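Local coordinates for protein N(2),N(2)-dimethylguanosine tRNA methyltransferase (Pyrococcus horikoshii, PDB 2EJU) that probably dimethylates the N2 of a single guanine at position 26 of tRNAs, with S-adenosyl-L-methionine as methyl donor, at residues A[11-16]-A[56-61]; A[32-37]-A[221-226]; A[146-151]-A[208-213]. All coordinates share one frame; numbering follows the deposited sequence.

Contact 1 of 3, residues A[11-16]-A[56-61]; sequences AKILIP and SATGIR. With SAH (S-adenosyl-L-homocysteine), chain B.
Ala11 and Ile13 of strand 11-15 meet Ile60, at the start of helix 60-68, through apolar side-chain carbons. Ala11 CB lies 3.7 Å from Ile60 CD1. Ile60 CG1 stands anti to the backbone N (chi1 180°), which sends the CG1-CD1 branch to the strand side and leaves CG2 next to the ligand. Ile13 comes in at about a right angle to both Ile60 and Thr58. Its CD1 touches Ile60 CB at 4.1 Å and Thr58 OG1 at 3.7 Å. No hydrogen bond joins the two segments. Thr58 OG1 instead takes a weak bond from Ile60 N. A type II' turn from Ser56 to Gly59, closed by Gly59 N to Ser56 O at 2.7 Å, leads into the helix with Gly59 as N-cap. In this class I-like methyltransferase fold, this is the loop between strand 50-53 and helix 60-68, which lies against the bound cofactor product, S-adenosyl-L-homocysteine (SAH). Ile60 CG2 reaches within 3.5 Å of SAH O. Arg61 meets SAH OXT with the edge of its guanidinium, at 3.0 Å from NH1 and by a weak bond from NE. Asp136 and Asp138 form salt bridges with that guanidinium, and Asn35 OD1 is hydrogen-bonded to its NH2.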
loop_
_atom_site.group_PDB
_atom_site.type_symbol
_atom_site.label_atom_id
_atom_site.label_comp_id
_atom_site.label_asym_id
_atom_site.label_seq_id
_atom_site.Cartn_x
_atom_site.Cartn_y
_atom_site.Cartn_z
ATOM N N ALA A 11 -16.257 -5.338 13.997
ATOM C CA ALA A 11 -16.086 -4.333 15.035
ATOM C C ALA A 11 -17.212 -3.322 15.149
ATOM O O ALA A 11 -17.764 -2.866 14.154
ATOM C CB ALA A 11 -14.758 -3.601 14.833
ATOM N N LYS A 12 -17.542 -2.989 16.390
ATOM C CA LYS A 12 -18.568 -2.006 16.704
ATOM C C LYS A 12 -17.827 -0.920 17.472
ATOM O O LYS A 12 -17.314 -1.163 18.565
ATOM C CB LYS A 12 -19.659 -2.627 17.582
ATOM C CG LYS A 12 -20.491 -3.691 16.874
ATOM C CD LYS A 12 -21.510 -4.342 17.806
ATOM C CE LYS A 12 -22.518 -3.336 18.357
ATOM N NZ LYS A 12 -23.332 -2.691 17.286
ATOM N N ILE A 13 -17.745 0.271 16.893
ATOM C CA ILE A 13 -17.035 1.364 17.541
ATOM C C ILE A 13 -17.869 2.623 17.654
ATOM O O ILE A 13 -18.896 2.775 16.998
ATOM C CB ILE A 13 -15.751 1.751 16.773
ATOM C CG1 ILE A 13 -16.124 2.286 15.390
ATOM C CG2 ILE A 13 -14.823 0.550 16.654
ATOM C CD1 ILE A 13 -14.985 2.959 14.654
ATOM N N LEU A 14 -17.398 3.528 18.497
ATOM C CA LEU A 14 -18.052 4.804 18.701
ATOM C C LEU A 14 -17.181 5.835 18.003
ATOM O O LEU A 14 -15.955 5.820 18.146
ATOM C CB LEU A 14 -18.124 5.122 20.194
ATOM C CG LEU A 14 -18.968 4.179 21.054
ATOM C CD1 LEU A 14 -18.650 4.391 22.524
ATOM C CD2 LEU A 14 -20.441 4.425 20.778
ATOM N N ILE A 15 -17.800 6.708 17.218
ATOM C CA ILE A 15 -17.045 7.755 16.550
ATOM C C ILE A 15 -17.657 9.095 16.922
ATOM O O ILE A 15 -18.867 9.204 17.133
ATOM C CB ILE A 15 -17.044 7.601 15.011
ATOM C CG1 ILE A 15 -18.450 7.818 14.456
ATOM C CG2 ILE A 15 -16.501 6.227 14.630
ATOM C CD1 ILE A 15 -18.507 7.851 12.941
ATOM N N PRO A 16 -16.821 10.134 17.028
ATOM C CA PRO A 16 -17.298 11.470 17.380
ATOM C C PRO A 16 -18.271 12.032 16.348
ATOM O O PRO A 16 -18.005 11.994 15.146
ATOM C CB PRO A 16 -16.006 12.278 17.483
ATOM C CG PRO A 16 -15.103 11.592 16.513
ATOM C CD PRO A 16 -15.368 10.141 16.792
ATOM N N SER A 56 -3.658 4.727 15.069
ATOM C CA SER A 56 -4.995 4.147 15.075
ATOM C C SER A 56 -6.223 5.042 15.186
ATOM O O SER A 56 -7.323 4.601 14.869
ATOM C CB SER A 56 -5.059 3.062 16.159
ATOM O OG SER A 56 -4.331 3.465 17.298
ATOM N N ALA A 57 -6.054 6.279 15.634
ATOM C CA ALA A 57 -7.197 7.189 15.764
ATOM C C ALA A 57 -8.287 6.602 16.672
ATOM O O ALA A 57 -8.148 6.603 17.894
ATOM C CB ALA A 57 -7.774 7.497 14.382
ATOM N N THR A 58 -9.369 6.107 16.077
ATOM C CA THR A 58 -10.456 5.527 16.859
ATOM C C THR A 58 -10.087 4.119 17.312
ATOM O O THR A 58 -10.728 3.562 18.202
ATOM C CB THR A 58 -11.765 5.421 16.049
ATOM O OG1 THR A 58 -11.588 4.489 14.976
ATOM C CG2 THR A 58 -12.163 6.783 15.488
ATOM N N GLY A 59 -9.056 3.553 16.687
ATOM C CA GLY A 59 -8.607 2.212 17.019
ATOM C C GLY A 59 -9.237 1.116 16.176
ATOM O O GLY A 59 -8.964 -0.065 16.387
ATOM N N ILE A 60 -10.065 1.501 15.207
ATOM C CA ILE A 60 -10.755 0.530 14.357
ATOM C C ILE A 60 -9.857 -0.518 13.696
ATOM O O ILE A 60 -10.212 -1.698 13.648
ATOM C CB ILE A 60 -11.584 1.243 13.244
ATOM C CG1 ILE A 60 -12.290 0.209 12.368
ATOM C CG2 ILE A 60 -10.678 2.108 12.381
ATOM C CD1 ILE A 60 -13.224 -0.712 13.129
ATOM N N ARG A 61 -8.704 -0.096 13.188
ATOM C CA ARG A 61 -7.793 -1.020 12.519
ATOM C C ARG A 61 -7.296 -2.114 13.461
ATOM O O ARG A 61 -7.516 -3.298 13.214
ATOM C CB ARG A 61 -6.610 -0.252 11.923
ATOM C CG ARG A 61 -5.808 -1.022 10.898
ATOM C CD ARG A 61 -4.752 -0.119 10.255
ATOM N NE ARG A 61 -5.369 0.950 9.470
ATOM C CZ ARG A 61 -5.467 0.949 8.145
ATOM N NH1 ARG A 61 -6.054 1.962 7.530
ATOM N NH2 ARG A 61 -4.955 -0.048 7.434
HETATM N N SAH B . -5.205 4.396 10.926
HETATM C CA SAH B . -6.492 4.729 10.705
HETATM C CB SAH B . -6.320 6.260 10.812
HETATM C CG SAH B . -5.516 7.489 11.029
HETATM S SD SAH B . -5.680 9.183 11.059
HETATM C C SAH B . -7.701 4.034 10.436
HETATM O O SAH B . -8.714 4.677 10.971
HETATM O OXT SAH B . -7.692 2.969 9.777
HETATM C "C5'" SAH B . -4.070 9.598 11.436
HETATM C "C4'" SAH B . -4.021 10.225 12.868
HETATM O "O4'" SAH B . -2.620 10.121 13.153
HETATM C "C3'" SAH B . -4.712 10.662 14.137
HETATM O "O3'" SAH B . -5.585 9.861 14.987
HETATM C "C2'" SAH B . -3.589 11.271 14.976
HETATM O "O2'" SAH B . -3.674 11.996 16.070
HETATM C "C1'" SAH B . -2.304 10.896 14.295
HETATM N N9 SAH B . -0.781 11.185 14.563
HETATM C C8 SAH B . -0.188 12.268 14.089
HETATM N N7 SAH B . 1.061 12.281 14.438
HETATM C C5 SAH B . 1.314 11.207 15.140
HETATM C C6 SAH B . 2.470 10.703 15.767
HETATM N N6 SAH B . 3.604 11.380 15.680
HETATM N N1 SAH B . 2.414 9.488 16.467
HETATM C C2 SAH B . 1.241 8.766 16.570
HETATM N N3 SAH B . 0.102 9.245 15.965
HETATM C C4 SAH B . 0.107 10.462 15.247
#

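Contact 2 of 3, residues A[32-37]-A[221-226]. With SAH (S-adenosyl-L-homocysteine), chain B.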
loop_
_atom_site.group_PDB
_atom_site.type_symbol
_atom_site.label_atom_id
_atom_site.label_comp_id
_atom_site.label_asym_id
_atom_site.label_seq_id
_atom_site.Cartn_x
_atom_site.Cartn_y
_atom_site.Cartn_z
ATOM N N MET A 32 -12.357 4.258 4.025
ATOM C CA MET A 32 -11.139 3.478 4.222
ATOM C C MET A 32 -11.421 2.093 4.793
ATOM O O MET A 32 -10.498 1.376 5.181
ATOM C CB MET A 32 -10.162 4.223 5.131
ATOM C CG MET A 32 -9.575 5.474 4.496
ATOM S SD MET A 32 -8.523 5.128 3.053
ATOM C CE MET A 32 -7.182 6.252 3.341
ATOM N N ALA A 33 -12.697 1.714 4.844
ATOM C CA ALA A 33 -13.072 0.397 5.349
ATOM C C ALA A 33 -12.514 -0.660 4.395
ATOM O O ALA A 33 -12.142 -1.763 4.814
ATOM C CB ALA A 33 -14.592 0.273 5.436
ATOM N N LEU A 34 -12.465 -0.310 3.110
ATOM C CA LEU A 34 -11.943 -1.200 2.076
ATOM C C LEU A 34 -10.454 -1.458 2.316
ATOM O O LEU A 34 -9.986 -2.593 2.217
ATOM C CB LEU A 34 -12.144 -0.573 0.691
ATOM C CG LEU A 34 -11.626 -1.386 -0.502
ATOM C CD1 LEU A 34 -12.255 -2.767 -0.488
ATOM C CD2 LEU A 34 -11.948 -0.669 -1.807
ATOM N N ASN A 35 -9.720 -0.398 2.625
ATOM C CA ASN A 35 -8.292 -0.506 2.899
ATOM C C ASN A 35 -8.127 -1.473 4.069
ATOM O O ASN A 35 -7.327 -2.412 4.009
ATOM C CB ASN A 35 -7.731 0.875 3.260
ATOM C CG ASN A 35 -6.236 0.853 3.568
ATOM O OD1 ASN A 35 -5.790 0.202 4.513
ATOM N ND2 ASN A 35 -5.458 1.579 2.772
ATOM N N ARG A 36 -8.905 -1.244 5.125
ATOM C CA ARG A 36 -8.864 -2.093 6.316
ATOM C C ARG A 36 -9.162 -3.552 5.956
ATOM O O ARG A 36 -8.490 -4.468 6.435
ATOM C CB ARG A 36 -9.878 -1.597 7.352
ATOM C CG ARG A 36 -9.275 -1.060 8.647
ATOM C CD ARG A 36 -9.385 0.457 8.757
ATOM N NE ARG A 36 -10.759 0.942 8.576
ATOM C CZ ARG A 36 -11.083 2.231 8.469
ATOM N NH1 ARG A 36 -10.142 3.162 8.538
ATOM N NH2 ARG A 36 -12.335 2.591 8.244
ATOM N N ASP A 37 -10.172 -3.771 5.116
ATOM C CA ASP A 37 -10.520 -5.130 4.698
ATOM C C ASP A 37 -9.334 -5.837 4.049
ATOM O O ASP A 37 -9.039 -6.994 4.359
ATOM C CB ASP A 37 -11.674 -5.130 3.687
ATOM C CG ASP A 37 -13.028 -4.910 4.331
ATOM O OD1 ASP A 37 -13.260 -5.431 5.440
ATOM O OD2 ASP A 37 -13.873 -4.229 3.714
ATOM N N TYR A 221 -0.609 -1.366 -4.372
ATOM C CA TYR A 221 -1.611 -0.918 -5.321
ATOM C C TYR A 221 -1.991 0.532 -5.100
ATOM O O TYR A 221 -1.532 1.173 -4.159
ATOM C CB TYR A 221 -2.860 -1.805 -5.204
ATOM C CG TYR A 221 -3.552 -1.730 -3.859
ATOM C CD1 TYR A 221 -4.621 -0.859 -3.646
ATOM C CD2 TYR A 221 -3.133 -2.528 -2.796
ATOM C CE1 TYR A 221 -5.260 -0.788 -2.407
ATOM C CE2 TYR A 221 -3.759 -2.466 -1.552
ATOM C CZ TYR A 221 -4.822 -1.595 -1.363
ATOM O OH TYR A 221 -5.438 -1.530 -0.133
ATOM N N TYR A 222 -2.834 1.036 -5.990
ATOM C CA TYR A 222 -3.333 2.398 -5.919
ATOM C C TYR A 222 -4.856 2.316 -5.873
ATOM O O TYR A 222 -5.451 1.441 -6.504
ATOM C CB TYR A 222 -2.920 3.190 -7.159
ATOM C CG TYR A 222 -3.697 4.475 -7.308
ATOM C CD1 TYR A 222 -3.341 5.613 -6.591
ATOM C CD2 TYR A 222 -4.839 4.531 -8.111
ATOM C CE1 TYR A 222 -4.098 6.775 -6.663
ATOM C CE2 TYR A 222 -5.609 5.689 -8.186
ATOM C CZ TYR A 222 -5.233 6.805 -7.460
ATOM O OH TYR A 222 -5.987 7.954 -7.516
ATOM N N LYS A 223 -5.486 3.231 -5.143
ATOM C CA LYS A 223 -6.939 3.236 -5.046
ATOM C C LYS A 223 -7.484 4.518 -4.449
ATOM O O LYS A 223 -7.065 4.950 -3.378
ATOM C CB LYS A 223 -7.423 2.063 -4.195
ATOM C CG LYS A 223 -8.943 1.877 -4.161
ATOM C CD LYS A 223 -9.442 1.240 -5.447
ATOM C CE LYS A 223 -10.897 0.796 -5.335
ATOM N NZ LYS A 223 -11.859 1.930 -5.293
ATOM N N ASP A 224 -8.429 5.118 -5.160
ATOM C CA ASP A 224 -9.089 6.330 -4.706
ATOM C C ASP A 224 -8.138 7.371 -4.136
ATOM O O ASP A 224 -8.349 7.890 -3.042
ATOM C CB ASP A 224 -10.146 5.978 -3.657
ATOM C CG ASP A 224 -11.218 7.046 -3.534
ATOM O OD1 ASP A 224 -11.916 7.080 -2.498
ATOM O OD2 ASP A 224 -11.365 7.841 -4.485
ATOM N N HIS A 225 -7.079 7.661 -4.879
ATOM C CA HIS A 225 -6.109 8.667 -4.482
ATOM C C HIS A 225 -5.244 8.390 -3.259
ATOM O O HIS A 225 -4.846 9.313 -2.550
ATOM C CB HIS A 225 -6.822 10.011 -4.334
ATOM C CG HIS A 225 -7.453 10.483 -5.604
ATOM N ND1 HIS A 225 -6.711 10.843 -6.709
ATOM C CD2 HIS A 225 -8.752 10.589 -5.970
ATOM C CE1 HIS A 225 -7.527 11.148 -7.703
ATOM N NE2 HIS A 225 -8.770 11.001 -7.280
ATOM N N TYR A 226 -4.968 7.118 -3.001
ATOM C CA TYR A 226 -4.081 6.764 -1.908
ATOM C C TYR A 226 -3.237 5.598 -2.397
ATOM O O TYR A 226 -3.667 4.819 -3.249
ATOM C CB TYR A 226 -4.851 6.435 -0.612
ATOM C CG TYR A 226 -5.587 5.112 -0.540
ATOM C CD1 TYR A 226 -4.898 3.909 -0.394
ATOM C CD2 TYR A 226 -6.985 5.073 -0.564
ATOM C CE1 TYR A 226 -5.582 2.694 -0.267
ATOM C CE2 TYR A 226 -7.680 3.868 -0.441
ATOM C CZ TYR A 226 -6.972 2.679 -0.293
ATOM O OH TYR A 226 -7.651 1.482 -0.173
HETATM N N SAH B . -5.205 4.396 10.926
HETATM C CA SAH B . -6.492 4.729 10.705
HETATM C CB SAH B . -6.320 6.260 10.812
HETATM C CG SAH B . -5.516 7.489 11.029
HETATM S SD SAH B . -5.680 9.183 11.059
HETATM C C SAH B . -7.701 4.034 10.436
HETATM O O SAH B . -8.714 4.677 10.971
HETATM O OXT SAH B . -7.692 2.969 9.777
HETATM C "C5'" SAH B . -4.070 9.598 11.436
HETATM C "C4'" SAH B . -4.021 10.225 12.868
HETATM O "O4'" SAH B . -2.620 10.121 13.153
HETATM C "C3'" SAH B . -4.712 10.662 14.137
HETATM O "O3'" SAH B . -5.585 9.861 14.987
HETATM C "C2'" SAH B . -3.589 11.271 14.976
HETATM O "O2'" SAH B . -3.674 11.996 16.070
HETATM C "C1'" SAH B . -2.304 10.896 14.295
HETATM N N9 SAH B . -0.781 11.185 14.563
HETATM C C8 SAH B . -0.188 12.268 14.089
HETATM N N7 SAH B . 1.061 12.281 14.438
HETATM C C5 SAH B . 1.314 11.207 15.140
HETATM C C6 SAH B . 2.470 10.703 15.767
HETATM N N6 SAH B . 3.604 11.380 15.680
HETATM N N1 SAH B . 2.414 9.488 16.467
HETATM C C2 SAH B . 1.241 8.766 16.570
HETATM N N3 SAH B . 0.102 9.245 15.965
HETATM C C4 SAH B . 0.107 10.462 15.247
HETATM O O HOH W 1 -4.940 -2.106 2.236
#
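Asn35 and Tyr226 meet obliquely, with the amide and ring planes 46° apart. With chi1 at 180°, the Asn35 side chain extends opposite its own backbone nitrogen, and this carries the amide out to the tyrosine. ND2 comes within 3.2 Å of Tyr226 CE1, while Asn35 CB sits 3.5 Å from Tyr226 OH. The other end of the amide is turned to the cofactor site: OD1 accepts a hydrogen bond from Arg61. The Met32 and Tyr226 side chains run past each other in opposite directions. Met32 SD is 4.3 Å from the Tyr226 ring centroid and 33° off the ring normal, an oblique Met-aromatic contact. Nearest to the sulfur is the CD2-CE2 side of the ring; Asn35 ND2 is nearest CE1. Leu34 and Lys223 cross at about a right angle, with Leu34 CD2 4.0 Å from Lys223 CE. A water bridges Tyr221 OH and Asn35 O. It lies in the plane of the Tyr221 ring at the edge and donates to Asn35 O at 3.0 Å. Arg36 leaves the helix on the side away from 221-226, and its NH1 gives SAH OXT a 2.8 Å hydrogen bond. Met32 O lies over the centre of one face of its guanidinium, and Glu8 pairs with its NH2. The contact thus joins the first turn of helix 33-46 to a beta hairpin with a type I' turn, Lys223 to Tyr226, beside the carboxylate end of the methyltransferase cofactor pocket.

Contact 3 of 3, residues A[146-151]-A[208-213]; sequences FLDTAL and AAKYDL. With SAH (S-adenosyl-L-homocysteine), chain B.
Asp148 and Leu151 of helix 144-153 meet Lys210 and Tyr211, in the type I turn from Ala209 to Asp212. In this Rossmann-like methyltransferase fold, strand 132-137, helix 144-153 and strand 158-164 form a beta-alpha-beta crossover between neighbouring parallel strands. Helix 192-209 leads through the turn into strand 213-223. The polar part centres on one oxygen, Asp148 OD1. It accepts from Tyr211 OH at 2.6 Å and forms a salt bridge with Lys210 NZ, also at 2.6 Å. The donors come from opposite faces of the carboxylate plane. Lys210 NZ is on the syn side, 34° out of the plane, and Tyr211 OH is 36° out of it. The carboxylate and the tyrosine ring are 27° apart, with OD1 near the ring plane at its edge. Arg152 pairs with OD2 and also bonds Tyr211 OH, so two positive charges flank the group and would be expected to keep it ionised. An asparagine here would probably leave Lys210 and Arg152 without their countercharge and weaken the hold on the Tyr211 hydroxyl. The apolar part is carried by Leu151. Its CB lies 4.0 Å from Tyr211 CE2, oblique to the ring, and its CD2 lies 4.0 Å from Ala208 CB. At the other end of the segment, the edge of the Phe146 ring meets the adenine amino group of SAH, CE1 to N6 at 3.4 Å. Within the turn, Lys210 CG sits 3.9 Å above the plane of the Tyr211 ring, over its centre.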
loop_
_atom_site.group_PDB
_atom_site.type_symbol
_atom_site.label_atom_id
_atom_site.label_comp_id
_atom_site.label_asym_id
_atom_site.label_seq_id
_atom_site.Cartn_x
_atom_site.Cartn_y
_atom_site.Cartn_z
ATOM N N PHE A 146 7.710 8.403 9.747
ATOM C CA PHE A 146 7.715 7.186 10.550
ATOM C C PHE A 146 8.403 5.969 9.938
ATOM O O PHE A 146 8.650 4.984 10.634
ATOM C CB PHE A 146 6.259 6.823 10.871
ATOM C CG PHE A 146 5.448 7.991 11.380
ATOM C CD1 PHE A 146 5.680 8.515 12.652
ATOM C CD2 PHE A 146 4.489 8.596 10.569
ATOM C CE1 PHE A 146 4.974 9.625 13.107
ATOM C CE2 PHE A 146 3.776 9.710 11.015
ATOM C CZ PHE A 146 4.019 10.225 12.283
ATOM N N LEU A 147 8.718 6.041 8.648
ATOM C CA LEU A 147 9.311 4.910 7.943
ATOM C C LEU A 147 10.624 4.327 8.461
ATOM O O LEU A 147 10.750 3.105 8.593
ATOM C CB LEU A 147 9.478 5.252 6.456
ATOM C CG LEU A 147 10.071 4.141 5.582
ATOM C CD1 LEU A 147 9.132 2.941 5.560
ATOM C CD2 LEU A 147 10.300 4.654 4.158
ATOM N N ASP A 148 11.604 5.183 8.741
ATOM C CA ASP A 148 12.895 4.677 9.194
ATOM C C ASP A 148 12.800 3.925 10.513
ATOM O O ASP A 148 13.406 2.863 10.677
ATOM C CB ASP A 148 13.917 5.816 9.304
ATOM C CG ASP A 148 15.331 5.304 9.554
ATOM O OD1 ASP A 148 15.812 4.483 8.751
ATOM O OD2 ASP A 148 15.950 5.721 10.549
ATOM N N THR A 149 12.038 4.468 11.454
ATOM C CA THR A 149 11.879 3.818 12.750
ATOM C C THR A 149 11.082 2.521 12.612
ATOM O O THR A 149 11.384 1.536 13.281
ATOM C CB THR A 149 11.178 4.749 13.767
ATOM O OG1 THR A 149 11.895 5.989 13.848
ATOM C CG2 THR A 149 11.143 4.097 15.157
ATOM N N ALA A 150 10.066 2.511 11.751
ATOM C CA ALA A 150 9.281 1.291 11.567
ATOM C C ALA A 150 10.194 0.194 11.027
ATOM O O ALA A 150 10.027 -0.984 11.346
ATOM C CB ALA A 150 8.133 1.529 10.592
ATOM N N LEU A 151 11.162 0.594 10.207
ATOM C CA LEU A 151 12.087 -0.352 9.615
ATOM C C LEU A 151 13.050 -0.938 10.651
ATOM O O LEU A 151 13.788 -1.885 10.363
ATOM C CB LEU A 151 12.847 0.309 8.460
ATOM C CG LEU A 151 12.064 0.440 7.155
ATOM C CD1 LEU A 151 12.793 1.362 6.187
ATOM C CD2 LEU A 151 11.879 -0.944 6.533
ATOM N N ALA A 208 15.545 0.739 3.803
ATOM C CA ALA A 208 15.817 -0.545 4.443
ATOM C C ALA A 208 17.237 -1.053 4.245
ATOM O O ALA A 208 17.782 -1.733 5.117
ATOM C CB ALA A 208 14.826 -1.603 3.933
ATOM N N ALA A 209 17.832 -0.723 3.107
ATOM C CA ALA A 209 19.169 -1.197 2.779
ATOM C C ALA A 209 20.241 -1.010 3.848
ATOM O O ALA A 209 21.031 -1.925 4.089
ATOM C CB ALA A 209 19.629 -0.579 1.450
ATOM N N LYS A 210 20.271 0.147 4.505
ATOM C CA LYS A 210 21.295 0.385 5.520
ATOM C C LYS A 210 21.235 -0.559 6.721
ATOM O O LYS A 210 22.197 -0.661 7.476
ATOM C CB LYS A 210 21.263 1.840 6.005
ATOM C CG LYS A 210 20.011 2.253 6.763
ATOM C CD LYS A 210 20.037 3.758 7.009
ATOM C CE LYS A 210 18.779 4.258 7.717
ATOM N NZ LYS A 210 17.597 4.186 6.821
ATOM N N TYR A 211 20.118 -1.257 6.897
ATOM C CA TYR A 211 19.998 -2.185 8.014
ATOM C C TYR A 211 20.370 -3.585 7.550
ATOM O O TYR A 211 20.187 -4.562 8.273
ATOM C CB TYR A 211 18.566 -2.176 8.546
ATOM C CG TYR A 211 18.144 -0.820 9.066
ATOM C CD1 TYR A 211 18.818 -0.230 10.132
ATOM C CD2 TYR A 211 17.104 -0.108 8.460
ATOM C CE1 TYR A 211 18.476 1.045 10.585
ATOM C CE2 TYR A 211 16.753 1.171 8.908
ATOM C CZ TYR A 211 17.448 1.738 9.970
ATOM O OH TYR A 211 17.132 3.001 10.410
ATOM N N ASP A 212 20.907 -3.659 6.339
ATOM C CA ASP A 212 21.277 -4.917 5.719
ATOM C C ASP A 212 20.011 -5.753 5.557
ATOM O O ASP A 212 19.969 -6.935 5.894
ATOM C CB ASP A 212 22.344 -5.647 6.546
ATOM C CG ASP A 212 23.703 -4.968 6.461
ATOM O OD1 ASP A 212 23.930 -4.221 5.486
ATOM O OD2 ASP A 212 24.551 -5.181 7.352
ATOM N N LEU A 213 18.970 -5.101 5.045
ATOM C CA LEU A 213 17.684 -5.741 4.801
ATOM C C LEU A 213 17.252 -5.487 3.367
ATOM O O LEU A 213 17.536 -4.431 2.800
ATOM C CB LEU A 213 16.595 -5.173 5.717
ATOM C CG LEU A 213 16.648 -5.353 7.233
ATOM C CD1 LEU A 213 15.502 -4.540 7.856
ATOM C CD2 LEU A 213 16.535 -6.840 7.601
HETATM N N SAH B . -5.205 4.396 10.926
HETATM C CA SAH B . -6.492 4.729 10.705
HETATM C CB SAH B . -6.320 6.260 10.812
HETATM C CG SAH B . -5.516 7.489 11.029
HETATM S SD SAH B . -5.680 9.183 11.059
HETATM C C SAH B . -7.701 4.034 10.436
HETATM O O SAH B . -8.714 4.677 10.971
HETATM O OXT SAH B . -7.692 2.969 9.777
HETATM C "C5'" SAH B . -4.070 9.598 11.436
HETATM C "C4'" SAH B . -4.021 10.225 12.868
HETATM O "O4'" SAH B . -2.620 10.121 13.153
HETATM C "C3'" SAH B . -4.712 10.662 14.137
HETATM O "O3'" SAH B . -5.585 9.861 14.987
HETATM C "C2'" SAH B . -3.589 11.271 14.976
HETATM O "O2'" SAH B . -3.674 11.996 16.070
HETATM C "C1'" SAH B . -2.304 10.896 14.295
HETATM N N9 SAH B . -0.781 11.185 14.563
HETATM C C8 SAH B . -0.188 12.268 14.089
HETATM N N7 SAH B . 1.061 12.281 14.438
HETATM C C5 SAH B . 1.314 11.207 15.140
HETATM C C6 SAH B . 2.470 10.703 15.767
HETATM N N6 SAH B . 3.604 11.380 15.680
HETATM N N1 SAH B . 2.414 9.488 16.467
HETATM C C2 SAH B . 1.241 8.766 16.570
HETATM N N3 SAH B . 0.102 9.245 15.965
HETATM C C4 SAH B . 0.107 10.462 15.247
#

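Overall arrangement
Contacts 1 and 2 are neighbours, with centres 17 Å apart. They touch through Arg61 and Asn35, and their segments alternate along the chain: 11-16, 32-37, 56-61, 221-226. Contact 3 is in series after contact 1, and both its segments fall between those of contact 2. Its centre is 29 Å from that of contact 1 and 24 Å from that of contact 2, and it touches neither. Strand 11-15 pairs with 4-8 in a small separate sheet. In the mixed sheet, segment 56-61 follows strand 50-53, contact 2 lies at the hairpin of strands 213-223 and 226-235, and contact 3 includes the start of 213-223. Contacts 1 and 2 bind the SAH carboxylate; Phe146, in contact 3's first segment, borders the adenine.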